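Local coordinates for actin-related protein 8 (Homo sapiens, PDB 4FO0) that binds ATP as an actin-related subunit of the chromatin-remodelling INO80 complex, shows low basal ATPase activity and does not polymerise, at residues S59-E64 / M307-L312; D282-F287 / L311-K316; T318-D323 / L355-A360. One frame throughout, in Å; residues are numbered along the deposited sequence.

Contact 1 (S59-E64 / M307-L312); sequences SWLLRE and MDCLLL
Trp60 and Leu61 come up against one side of the helical segment 307-312, with Leu61 CA 6.8 Å from Cys309 CA. Segment 59-64 is irregular and lies in the loop between strand 38-47 and helix 71-88. No hydrogen bond joins the two segments. Cys309 is the central residue on the helix side. Its CB lies 3.6 Å from Trp60 CE3, and its SG lies 3.5 Å from Leu61 CG. The sulfur is 5.1 Å from the centroid of the six-membered ring of Trp60, an oblique sulfur-aromatic contact. The indole extends to the helix because its CG is anti to the backbone N (chi1 -178°). Leu310 CD2 meets the ring at its edge, 3.5 Å from CH2. Leu61 CD2 covers part of one face of the same ring, and Leu61 CD1 touches Leu312 CB. Trp60 NE1 is hydrogen-bonded to Asp255 of the ATP site. Replacing the indole with an alanine is likely to open a gap beside Cys309 and Leu310 and to leave Asp255 without this N-H donor. The contact is apolar across the segments, while the indole's one polar atom ties the loop to the nucleotide site.

Contact 2 (D282-F287 / L311-K316); sequences DVSRCF and LLQHLK. With ATP (adenosine-5'-triphosphate), chain C.
The Phe287 ring meets the backbone of segment 311-316 obliquely. Its CD2 lies 3.8 Å from Lys316 CA, and its CE2 is close to Leu315 O. Phe287 CG is anti to the backbone N (chi1 -169°), which carries the ring across to the other helix. The second flat group is the guanidinium of Arg285, on a part of helix 280-293 turned from the contact. Asp282 OD1 lies at its edge, in plane, and Asp282 O lies above one face, toward the rim. Arg285 NH2 bonds to Asp282 OD1 at 2.6 Å in a salt bridge. The nitrogen reaches that oxygen from above the carboxylate plane.

The short segments cross nearly at right angles (88°), with their axes 8.8 Å apart. Ser284 sits at the crossing, and its CA is 5.5 Å from Gln313 CA. Lys316 runs past it toward the nucleotide. Val283 CG1 packs on Lys316 CD at 3.6 Å, and the two side chains cross at about a right angle. The lysine chain bends at chi3 (68°), and its NZ ends at the ribose of ATP. There it donates to ATP O2' at 2.8 Å and, weakly, to O3'. A further weak bond runs from NZ to Ser284 OG at 3.1 Å, and Gly280 O is another partner. Several oxygens thus fix the position of the buried ammonium. Ser284, one step back from ATP, helps to place the lysine. Gln313 also lines the ATP pocket, and Glu317, the next residue along the lysine's helix, also bonds to ATP.

Two helices crossing beside the ribose, one supplying a lysine to its hydroxyls, form part of the nucleotide site of this actin-family fold.

Contact 3 (T318-D323 / L355-A360); sequences TFCHLD and LQAPMA
His321 turns one face of its imidazole to Leu355 CA, and the two side chains pass at a slant. His321 CE1 lies 3.9 Å from Leu355 CB. The ring is set between the backbone N and the carbonyl carbon (chi1 63°), and this brings it over Leu355 CA. Asp323 N holds its rotation from the edge, donating to His321 ND1 at 3.0 Å with an N-H...N angle of 158°. This bond lies close to the ring plane, and one face stays toward Leu355. The carbonyl of His321 also faces the helix. Leu355 CA makes a nearly straight CA-H...O contact with His321 O, and Leu355 CD1 lies 3.4 Å from that same oxygen.

Pro358 is met by Cys320, His321 O and Leu322. Its CG packs on Cys320 CB at 3.6 Å. Its CB meets Leu322 CD2 at 3.6 Å, and the leucine and proline slide past each other in opposite directions. Leu322 CD2 also touches Met359 CG at 3.5 Å. Leu322 CG is anti to the carbonyl carbon (chi1 -71°), which sends CD2 to both residues. No hydrogen bond links side chains across the contact.

The helix 306-319 ends just before Cys320, and the chain then runs along helix 353-359, which is kinked at Pro358. Phe287 of helix 280-293 lies against Cys320 and Ala357. Helix 71-88 covers Met359, and Phe519 of helix 516-527 closes over Leu322 and Met359.

How the contacts relate
All three contacts use helix 306-319. Contacts 1 and 2 have centres about 8 Å apart and share Leu311 and Leu312. They also touch directly: Arg63 NH1 forms a salt bridge with Asp282 OD1 at 2.9 Å, and Leu61 O probably accepts a hydrogen bond from Arg285 NE. Contacts 2 and 3 have centres about 10 Å apart. Phe287 bridges them, its CD1 3.5 Å from Cys320 SG. Contacts 1 and 3 do not touch, and their nearest atoms are about 7 Å apart. Contact 2 carries the direct bonds to ATP, through Lys316. The side chains of Trp60 in contact 1 and Cys320 in contact 3 come within about 7 and 6 Å of it.

Contact 1 (S59-E64 / M307-L312)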
loop_
_atom_site.group_PDB
_atom_site.type_symbol
_atom_site.label_atom_id
_atom_site.label_comp_id
_atom_site.label_asym_id
_atom_site.label_seq_id
_atom_site.Cartn_x
_atom_site.Cartn_y
_atom_site.Cartn_z
ATOM N N SER A 59 9.434 7.966 9.824
ATOM C CA SER A 59 9.938 6.667 9.432
ATOM C C SER A 59 9.201 6.217 8.169
ATOM O O SER A 59 8.015 6.504 7.995
ATOM C CB SER A 59 9.712 5.673 10.567
ATOM O OG SER A 59 9.771 6.334 11.823
ATOM N N TRP A 60 9.907 5.525 7.286
ATOM C CA TRP A 60 9.280 4.905 6.135
ATOM C C TRP A 60 9.565 3.392 6.072
ATOM O O TRP A 60 8.705 2.572 6.417
ATOM C CB TRP A 60 9.751 5.590 4.870
ATOM C CG TRP A 60 9.124 5.044 3.642
ATOM C CD1 TRP A 60 8.146 4.090 3.568
ATOM C CD2 TRP A 60 9.434 5.413 2.296
ATOM N NE1 TRP A 60 7.835 3.840 2.253
ATOM C CE2 TRP A 60 8.611 4.636 1.452
ATOM C CE3 TRP A 60 10.330 6.326 1.719
ATOM C CZ2 TRP A 60 8.654 4.745 0.067
ATOM C CZ3 TRP A 60 10.372 6.434 0.348
ATOM C CH2 TRP A 60 9.538 5.649 -0.467
ATOM N N LEU A 61 10.769 3.025 5.634
ATOM C CA LEU A 61 11.164 1.620 5.624
ATOM C C LEU A 61 11.635 1.147 6.999
ATOM O O LEU A 61 11.792 -0.045 7.228
ATOM C CB LEU A 61 12.250 1.327 4.583
ATOM C CG LEU A 61 12.005 1.606 3.106
ATOM C CD1 LEU A 61 13.016 0.813 2.299
ATOM C CD2 LEU A 61 10.577 1.278 2.665
ATOM N N LEU A 62 11.885 2.064 7.919
ATOM C CA LEU A 62 12.128 1.631 9.288
ATOM C C LEU A 62 10.852 1.762 10.112
ATOM O O LEU A 62 9.899 2.441 9.707
ATOM C CB LEU A 62 13.262 2.411 9.930
ATOM C CG LEU A 62 14.669 2.077 9.452
ATOM C CD1 LEU A 62 15.658 2.629 10.449
ATOM C CD2 LEU A 62 14.843 0.579 9.315
ATOM N N ARG A 63 10.834 1.100 11.262
ATOM C CA ARG A 63 9.654 1.065 12.114
ATOM C C ARG A 63 10.106 0.596 13.476
ATOM O O ARG A 63 11.212 0.073 13.605
ATOM C CB ARG A 63 8.602 0.104 11.539
ATOM C CG ARG A 63 9.140 -1.297 11.226
ATOM C CD ARG A 63 8.072 -2.189 10.619
ATOM N NE ARG A 63 6.894 -2.307 11.478
ATOM C CZ ARG A 63 5.767 -2.910 11.114
ATOM N NH1 ARG A 63 5.661 -3.445 9.910
ATOM N NH2 ARG A 63 4.745 -2.976 11.951
ATOM N N GLU A 64 9.258 0.778 14.486
ATOM C CA GLU A 64 9.561 0.309 15.838
ATOM C C GLU A 64 9.681 -1.209 15.928
ATOM O O GLU A 64 8.956 -1.944 15.262
ATOM C CB GLU A 64 8.478 0.748 16.817
ATOM C CG GLU A 64 8.561 2.177 17.290
ATOM C CD GLU A 64 7.316 2.567 18.076
ATOM O OE1 GLU A 64 6.858 3.726 17.945
ATOM O OE2 GLU A 64 6.787 1.705 18.817
ATOM N N MET A 307 15.985 8.961 -0.643
ATOM C CA MET A 307 16.455 8.592 -1.978
ATOM C C MET A 307 16.803 7.102 -2.040
ATOM O O MET A 307 16.441 6.411 -2.993
ATOM C CB MET A 307 17.659 9.454 -2.403
ATOM C CG MET A 307 17.335 10.924 -2.695
ATOM S SD MET A 307 16.225 11.100 -4.107
ATOM C CE MET A 307 14.677 11.422 -3.263
ATOM N N ASP A 308 17.518 6.629 -1.019
ATOM C CA ASP A 308 17.859 5.226 -0.867
ATOM C C ASP A 308 16.607 4.365 -0.797
ATOM O O ASP A 308 16.519 3.305 -1.430
ATOM C CB ASP A 308 18.680 5.025 0.405
ATOM C CG ASP A 308 20.064 5.645 0.307
ATOM O OD1 ASP A 308 20.474 5.998 -0.818
ATOM O OD2 ASP A 308 20.747 5.769 1.349
ATOM N N CYS A 309 15.640 4.827 -0.018
ATOM C CA CYS A 309 14.392 4.114 0.123
ATOM C C CYS A 309 13.658 3.963 -1.190
ATOM O O CYS A 309 13.112 2.898 -1.475
ATOM C CB CYS A 309 13.516 4.779 1.168
ATOM S SG CYS A 309 14.136 4.407 2.790
ATOM N N LEU A 310 13.646 5.016 -1.995
ATOM C CA LEU A 310 13.053 4.910 -3.329
ATOM C C LEU A 310 13.810 3.866 -4.148
ATOM O O LEU A 310 13.214 3.096 -4.903
ATOM C CB LEU A 310 13.048 6.270 -4.047
ATOM C CG LEU A 310 12.154 7.340 -3.420
ATOM C CD1 LEU A 310 12.368 8.660 -4.107
ATOM C CD2 LEU A 310 10.694 6.937 -3.521
ATOM N N LEU A 311 15.129 3.843 -3.978
ATOM C CA LEU A 311 15.981 2.871 -4.652
ATOM C C LEU A 311 15.640 1.439 -4.244
ATOM O O LEU A 311 15.445 0.567 -5.096
ATOM C CB LEU A 311 17.441 3.153 -4.331
ATOM C CG LEU A 311 18.424 2.171 -4.965
ATOM C CD1 LEU A 311 18.389 2.287 -6.480
ATOM C CD2 LEU A 311 19.819 2.408 -4.428
ATOM N N LEU A 312 15.566 1.200 -2.936
ATOM C CA LEU A 312 15.220 -0.117 -2.418
ATOM C C LEU A 312 13.848 -0.564 -2.918
ATOM O O LEU A 312 13.713 -1.681 -3.430
ATOM C CB LEU A 312 15.312 -0.139 -0.893
ATOM C CG LEU A 312 16.737 0.190 -0.406
ATOM C CD1 LEU A 312 16.853 0.255 1.122
ATOM C CD2 LEU A 312 17.755 -0.790 -0.994
#

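Contact 2 (D282-F287 / L311-K316)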
loop_
_atom_site.group_PDB
_atom_site.type_symbol
_atom_site.label_atom_id
_atom_site.label_comp_id
_atom_site.label_asym_id
_atom_site.label_seq_id
_atom_site.Cartn_x
_atom_site.Cartn_y
_atom_site.Cartn_z
ATOM N N ASP A 282 7.984 -3.471 4.132
ATOM C CA ASP A 282 8.661 -4.523 4.896
ATOM C C ASP A 282 9.429 -5.494 4.014
ATOM O O ASP A 282 10.557 -5.868 4.326
ATOM C CB ASP A 282 7.661 -5.275 5.754
ATOM C CG ASP A 282 6.866 -4.347 6.643
ATOM O OD1 ASP A 282 7.420 -3.929 7.687
ATOM O OD2 ASP A 282 5.702 -4.031 6.291
ATOM N N VAL A 283 8.829 -5.888 2.900
ATOM C CA VAL A 283 9.552 -6.658 1.901
ATOM C C VAL A 283 10.775 -5.915 1.364
ATOM O O VAL A 283 11.829 -6.503 1.153
ATOM C CB VAL A 283 8.660 -6.977 0.721
ATOM C CG1 VAL A 283 9.454 -7.759 -0.334
ATOM C CG2 VAL A 283 7.463 -7.746 1.193
ATOM N N SER A 284 10.618 -4.624 1.111
ATOM C CA SER A 284 11.715 -3.832 0.593
ATOM C C SER A 284 12.882 -3.835 1.580
ATOM O O SER A 284 14.027 -3.918 1.183
ATOM C CB SER A 284 11.269 -2.394 0.302
ATOM O OG SER A 284 10.468 -2.349 -0.866
ATOM N N ARG A 285 12.587 -3.742 2.867
ATOM C CA ARG A 285 13.636 -3.635 3.866
ATOM C C ARG A 285 14.308 -4.998 3.975
ATOM O O ARG A 285 15.534 -5.109 4.018
ATOM C CB ARG A 285 13.037 -3.205 5.205
ATOM C CG ARG A 285 14.032 -3.107 6.354
ATOM C CD ARG A 285 13.337 -3.384 7.700
ATOM N NE ARG A 285 12.011 -2.776 7.716
ATOM C CZ ARG A 285 10.862 -3.411 7.924
ATOM N NH1 ARG A 285 10.817 -4.718 8.171
ATOM N NH2 ARG A 285 9.740 -2.711 7.893
ATOM N N CYS A 286 13.484 -6.036 3.979
ATOM C CA CYS A 286 13.969 -7.402 4.049
ATOM C C CYS A 286 14.919 -7.717 2.885
ATOM O O CYS A 286 16.043 -8.206 3.090
ATOM C CB CYS A 286 12.775 -8.355 4.063
ATOM S SG CYS A 286 13.172 -10.102 4.124
ATOM N N PHE A 287 14.459 -7.428 1.672
ATOM C CA PHE A 287 15.279 -7.580 0.478
ATOM C C PHE A 287 16.615 -6.838 0.594
ATOM O O PHE A 287 17.660 -7.343 0.204
ATOM C CB PHE A 287 14.523 -7.095 -0.754
ATOM C CG PHE A 287 15.188 -7.465 -2.045
ATOM C CD1 PHE A 287 15.620 -8.771 -2.268
ATOM C CD2 PHE A 287 15.376 -6.524 -3.040
ATOM C CE1 PHE A 287 16.237 -9.128 -3.457
ATOM C CE2 PHE A 287 15.988 -6.871 -4.239
ATOM C CZ PHE A 287 16.420 -8.177 -4.449
ATOM N N LEU A 311 15.129 3.843 -3.978
ATOM C CA LEU A 311 15.981 2.871 -4.652
ATOM C C LEU A 311 15.640 1.439 -4.244
ATOM O O LEU A 311 15.445 0.567 -5.096
ATOM C CB LEU A 311 17.441 3.153 -4.331
ATOM C CG LEU A 311 18.424 2.171 -4.965
ATOM C CD1 LEU A 311 18.389 2.287 -6.480
ATOM C CD2 LEU A 311 19.819 2.408 -4.428
ATOM N N LEU A 312 15.566 1.200 -2.936
ATOM C CA LEU A 312 15.220 -0.117 -2.418
ATOM C C LEU A 312 13.848 -0.564 -2.918
ATOM O O LEU A 312 13.713 -1.681 -3.430
ATOM C CB LEU A 312 15.312 -0.139 -0.893
ATOM C CG LEU A 312 16.737 0.190 -0.406
ATOM C CD1 LEU A 312 16.853 0.255 1.122
ATOM C CD2 LEU A 312 17.755 -0.790 -0.994
ATOM N N GLN A 313 12.839 0.305 -2.816
ATOM C CA GLN A 313 11.539 -0.046 -3.376
ATOM C C GLN A 313 11.724 -0.463 -4.821
ATOM O O GLN A 313 11.166 -1.471 -5.264
ATOM C CB GLN A 313 10.535 1.104 -3.305
ATOM C CG GLN A 313 10.147 1.496 -1.916
ATOM C CD GLN A 313 8.755 1.039 -1.547
ATOM O OE1 GLN A 313 8.581 0.084 -0.774
ATOM N NE2 GLN A 313 7.745 1.730 -2.082
ATOM N N HIS A 314 12.524 0.305 -5.553
ATOM C CA HIS A 314 12.641 0.077 -6.983
ATOM C C HIS A 314 13.316 -1.257 -7.272
ATOM O O HIS A 314 12.861 -2.019 -8.125
ATOM C CB HIS A 314 13.393 1.215 -7.665
ATOM C CG HIS A 314 13.733 0.926 -9.092
ATOM N ND1 HIS A 314 12.774 0.821 -10.078
ATOM C CD2 HIS A 314 14.924 0.683 -9.693
ATOM C CE1 HIS A 314 13.361 0.539 -11.229
ATOM N NE2 HIS A 314 14.662 0.441 -11.022
ATOM N N LEU A 315 14.395 -1.528 -6.541
ATOM C CA LEU A 315 15.122 -2.781 -6.674
ATOM C C LEU A 315 14.228 -3.985 -6.402
ATOM O O LEU A 315 14.200 -4.937 -7.182
ATOM C CB LEU A 315 16.343 -2.792 -5.750
ATOM C CG LEU A 315 17.434 -1.802 -6.198
ATOM C CD1 LEU A 315 18.699 -1.950 -5.386
ATOM C CD2 LEU A 315 17.733 -1.960 -7.680
ATOM N N LYS A 316 13.490 -3.940 -5.299
ATOM C CA LYS A 316 12.510 -4.975 -5.033
ATOM C C LYS A 316 11.571 -5.182 -6.228
ATOM O O LYS A 316 11.292 -6.316 -6.617
ATOM C CB LYS A 316 11.671 -4.639 -3.805
ATOM C CG LYS A 316 10.448 -5.540 -3.681
ATOM C CD LYS A 316 9.454 -5.046 -2.661
ATOM C CE LYS A 316 8.799 -3.759 -3.104
ATOM N NZ LYS A 316 7.772 -3.338 -2.117
HETATM P PG ATP C . -1.257 1.064 2.295
HETATM O O1G ATP C . -2.358 0.408 1.507
HETATM O O2G ATP C . -1.666 2.287 3.080
HETATM O O3G ATP C . -0.371 0.122 3.083
HETATM P PB ATP C . -0.628 2.239 -0.288
HETATM O O1B ATP C . 0.250 3.455 -0.413
HETATM O O2B ATP C . -2.114 2.246 -0.612
HETATM O O3B ATP C . -0.282 1.647 1.167
HETATM P PA ATP C . -0.085 0.762 -2.669
HETATM O O1A ATP C . 0.273 2.026 -3.408
HETATM O O2A ATP C . -1.357 0.006 -2.957
HETATM O O3A ATP C . 0.077 1.050 -1.105
HETATM O "O5'" ATP C . 1.134 -0.249 -2.868
HETATM C "C5'" ATP C . 2.440 0.250 -2.625
HETATM C "C4'" ATP C . 3.394 -0.918 -2.599
HETATM O "O4'" ATP C . 3.295 -1.580 -3.851
HETATM C "C3'" ATP C . 4.845 -0.494 -2.442
HETATM O "O3'" ATP C . 5.464 -1.271 -1.412
HETATM C "C2'" ATP C . 5.466 -0.810 -3.780
HETATM O "O2'" ATP C . 6.832 -1.188 -3.683
HETATM C "C1'" ATP C . 4.612 -1.973 -4.216
HETATM N N9 ATP C . 4.776 -2.236 -5.653
HETATM C C8 ATP C . 4.422 -1.420 -6.655
HETATM N N7 ATP C . 4.729 -1.973 -7.853
HETATM C C5 ATP C . 5.287 -3.165 -7.614
HETATM C C6 ATP C . 5.847 -4.250 -8.435
HETATM N N6 ATP C . 5.844 -4.141 -9.787
HETATM N N1 ATP C . 6.345 -5.335 -7.785
HETATM C C2 ATP C . 6.347 -5.438 -6.442
HETATM N N3 ATP C . 5.859 -4.474 -5.634
HETATM C C4 ATP C . 5.324 -3.338 -6.155
#

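Contact 3 (T318-D323 / L355-A360)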
loop_
_atom_site.group_PDB
_atom_site.type_symbol
_atom_site.label_atom_id
_atom_site.label_comp_id
_atom_site.label_asym_id
_atom_site.label_seq_id
_atom_site.Cartn_x
_atom_site.Cartn_y
_atom_site.Cartn_z
ATOM N N THR A 318 11.942 -4.627 -9.268
ATOM C CA THR A 318 12.647 -5.087 -10.460
ATOM C C THR A 318 13.109 -6.537 -10.347
ATOM O O THR A 318 12.984 -7.314 -11.293
ATOM C CB THR A 318 13.843 -4.181 -10.747
ATOM O OG1 THR A 318 13.353 -2.877 -11.059
ATOM C CG2 THR A 318 14.637 -4.691 -11.905
ATOM N N PHE A 319 13.608 -6.905 -9.176
ATOM C CA PHE A 319 14.248 -8.199 -8.992
ATOM C C PHE A 319 13.425 -9.291 -8.315
ATOM O O PHE A 319 13.493 -10.449 -8.708
ATOM C CB PHE A 319 15.535 -7.999 -8.225
ATOM C CG PHE A 319 16.526 -7.185 -8.964
ATOM C CD1 PHE A 319 16.489 -7.143 -10.345
ATOM C CD2 PHE A 319 17.493 -6.460 -8.293
ATOM C CE1 PHE A 319 17.397 -6.395 -11.048
ATOM C CE2 PHE A 319 18.411 -5.716 -8.989
ATOM C CZ PHE A 319 18.357 -5.680 -10.370
ATOM N N CYS A 320 12.674 -8.925 -7.287
ATOM C CA CYS A 320 11.899 -9.891 -6.523
ATOM C C CYS A 320 10.834 -10.598 -7.365
ATOM O O CYS A 320 10.216 -10.002 -8.250
ATOM C CB CYS A 320 11.296 -9.208 -5.292
ATOM S SG CYS A 320 12.592 -8.772 -4.081
ATOM N N HIS A 321 10.642 -11.884 -7.097
ATOM C CA HIS A 321 9.665 -12.686 -7.837
ATOM C C HIS A 321 9.153 -13.777 -6.913
ATOM O O HIS A 321 9.782 -14.060 -5.891
ATOM C CB HIS A 321 10.314 -13.314 -9.078
ATOM C CG HIS A 321 11.413 -14.282 -8.754
ATOM N ND1 HIS A 321 11.185 -15.626 -8.548
ATOM C CD2 HIS A 321 12.743 -14.095 -8.575
ATOM C CE1 HIS A 321 12.329 -16.225 -8.263
ATOM N NE2 HIS A 321 13.289 -15.320 -8.278
ATOM N N LEU A 322 8.019 -14.382 -7.262
ATOM C CA LEU A 322 7.524 -15.569 -6.552
ATOM C C LEU A 322 7.444 -16.778 -7.487
ATOM O O LEU A 322 6.455 -17.516 -7.501
ATOM C CB LEU A 322 6.163 -15.301 -5.921
ATOM C CG LEU A 322 6.155 -14.355 -4.726
ATOM C CD1 LEU A 322 4.738 -13.870 -4.436
ATOM C CD2 LEU A 322 6.737 -15.047 -3.515
ATOM N N ASP A 323 8.499 -16.974 -8.268
ATOM C CA ASP A 323 8.537 -18.040 -9.257
ATOM C C ASP A 323 9.597 -19.105 -8.893
ATOM O O ASP A 323 10.797 -18.835 -8.963
ATOM C CB ASP A 323 8.827 -17.402 -10.619
ATOM C CG ASP A 323 8.863 -18.405 -11.756
ATOM O OD1 ASP A 323 8.792 -19.628 -11.490
ATOM O OD2 ASP A 323 8.981 -17.959 -12.925
ATOM N N LEU A 355 13.696 -14.363 -4.180
ATOM C CA LEU A 355 12.492 -15.138 -3.871
ATOM C C LEU A 355 12.191 -15.180 -2.373
ATOM O O LEU A 355 11.049 -15.136 -1.967
ATOM C CB LEU A 355 12.617 -16.559 -4.410
ATOM C CG LEU A 355 11.518 -17.558 -4.035
ATOM C CD1 LEU A 355 10.177 -17.216 -4.696
ATOM C CD2 LEU A 355 11.968 -18.929 -4.457
ATOM N N GLN A 356 13.232 -15.250 -1.557
ATOM C CA GLN A 356 13.068 -15.219 -0.115
ATOM C C GLN A 356 12.279 -14.005 0.370
ATOM O O GLN A 356 11.331 -14.141 1.144
ATOM C CB GLN A 356 14.430 -15.253 0.568
ATOM C CG GLN A 356 15.189 -16.549 0.350
ATOM C CD GLN A 356 16.619 -16.445 0.825
ATOM O OE1 GLN A 356 17.362 -15.567 0.392
ATOM N NE2 GLN A 356 17.004 -17.312 1.741
ATOM N N ALA A 357 12.673 -12.818 -0.083
ATOM C CA ALA A 357 12.116 -11.580 0.443
ATOM C C ALA A 357 10.588 -11.464 0.283
ATOM O O ALA A 357 9.885 -11.162 1.240
ATOM C CB ALA A 357 12.815 -10.394 -0.180
ATOM N N PRO A 358 10.077 -11.683 -0.934
ATOM C CA PRO A 358 8.627 -11.615 -1.166
ATOM C C PRO A 358 7.891 -12.658 -0.343
ATOM O O PRO A 358 6.760 -12.427 0.077
ATOM C CB PRO A 358 8.480 -11.960 -2.656
ATOM C CG PRO A 358 9.819 -11.706 -3.242
ATOM C CD PRO A 358 10.846 -11.905 -2.169
ATOM N N MET A 359 8.524 -13.805 -0.125
ATOM C CA MET A 359 7.911 -14.869 0.660
ATOM C C MET A 359 7.868 -14.583 2.153
ATOM O O MET A 359 7.246 -15.331 2.895
ATOM C CB MET A 359 8.621 -16.192 0.433
ATOM C CG MET A 359 8.342 -16.792 -0.918
ATOM S SD MET A 359 8.999 -18.452 -1.010
ATOM C CE MET A 359 8.450 -19.102 0.568
ATOM N N ALA A 360 8.525 -13.521 2.607
ATOM C CA ALA A 360 8.385 -13.149 4.005
ATOM C C ALA A 360 6.959 -12.671 4.275
ATOM O O ALA A 360 6.526 -12.636 5.425
ATOM C CB ALA A 360 9.385 -12.115 4.401
#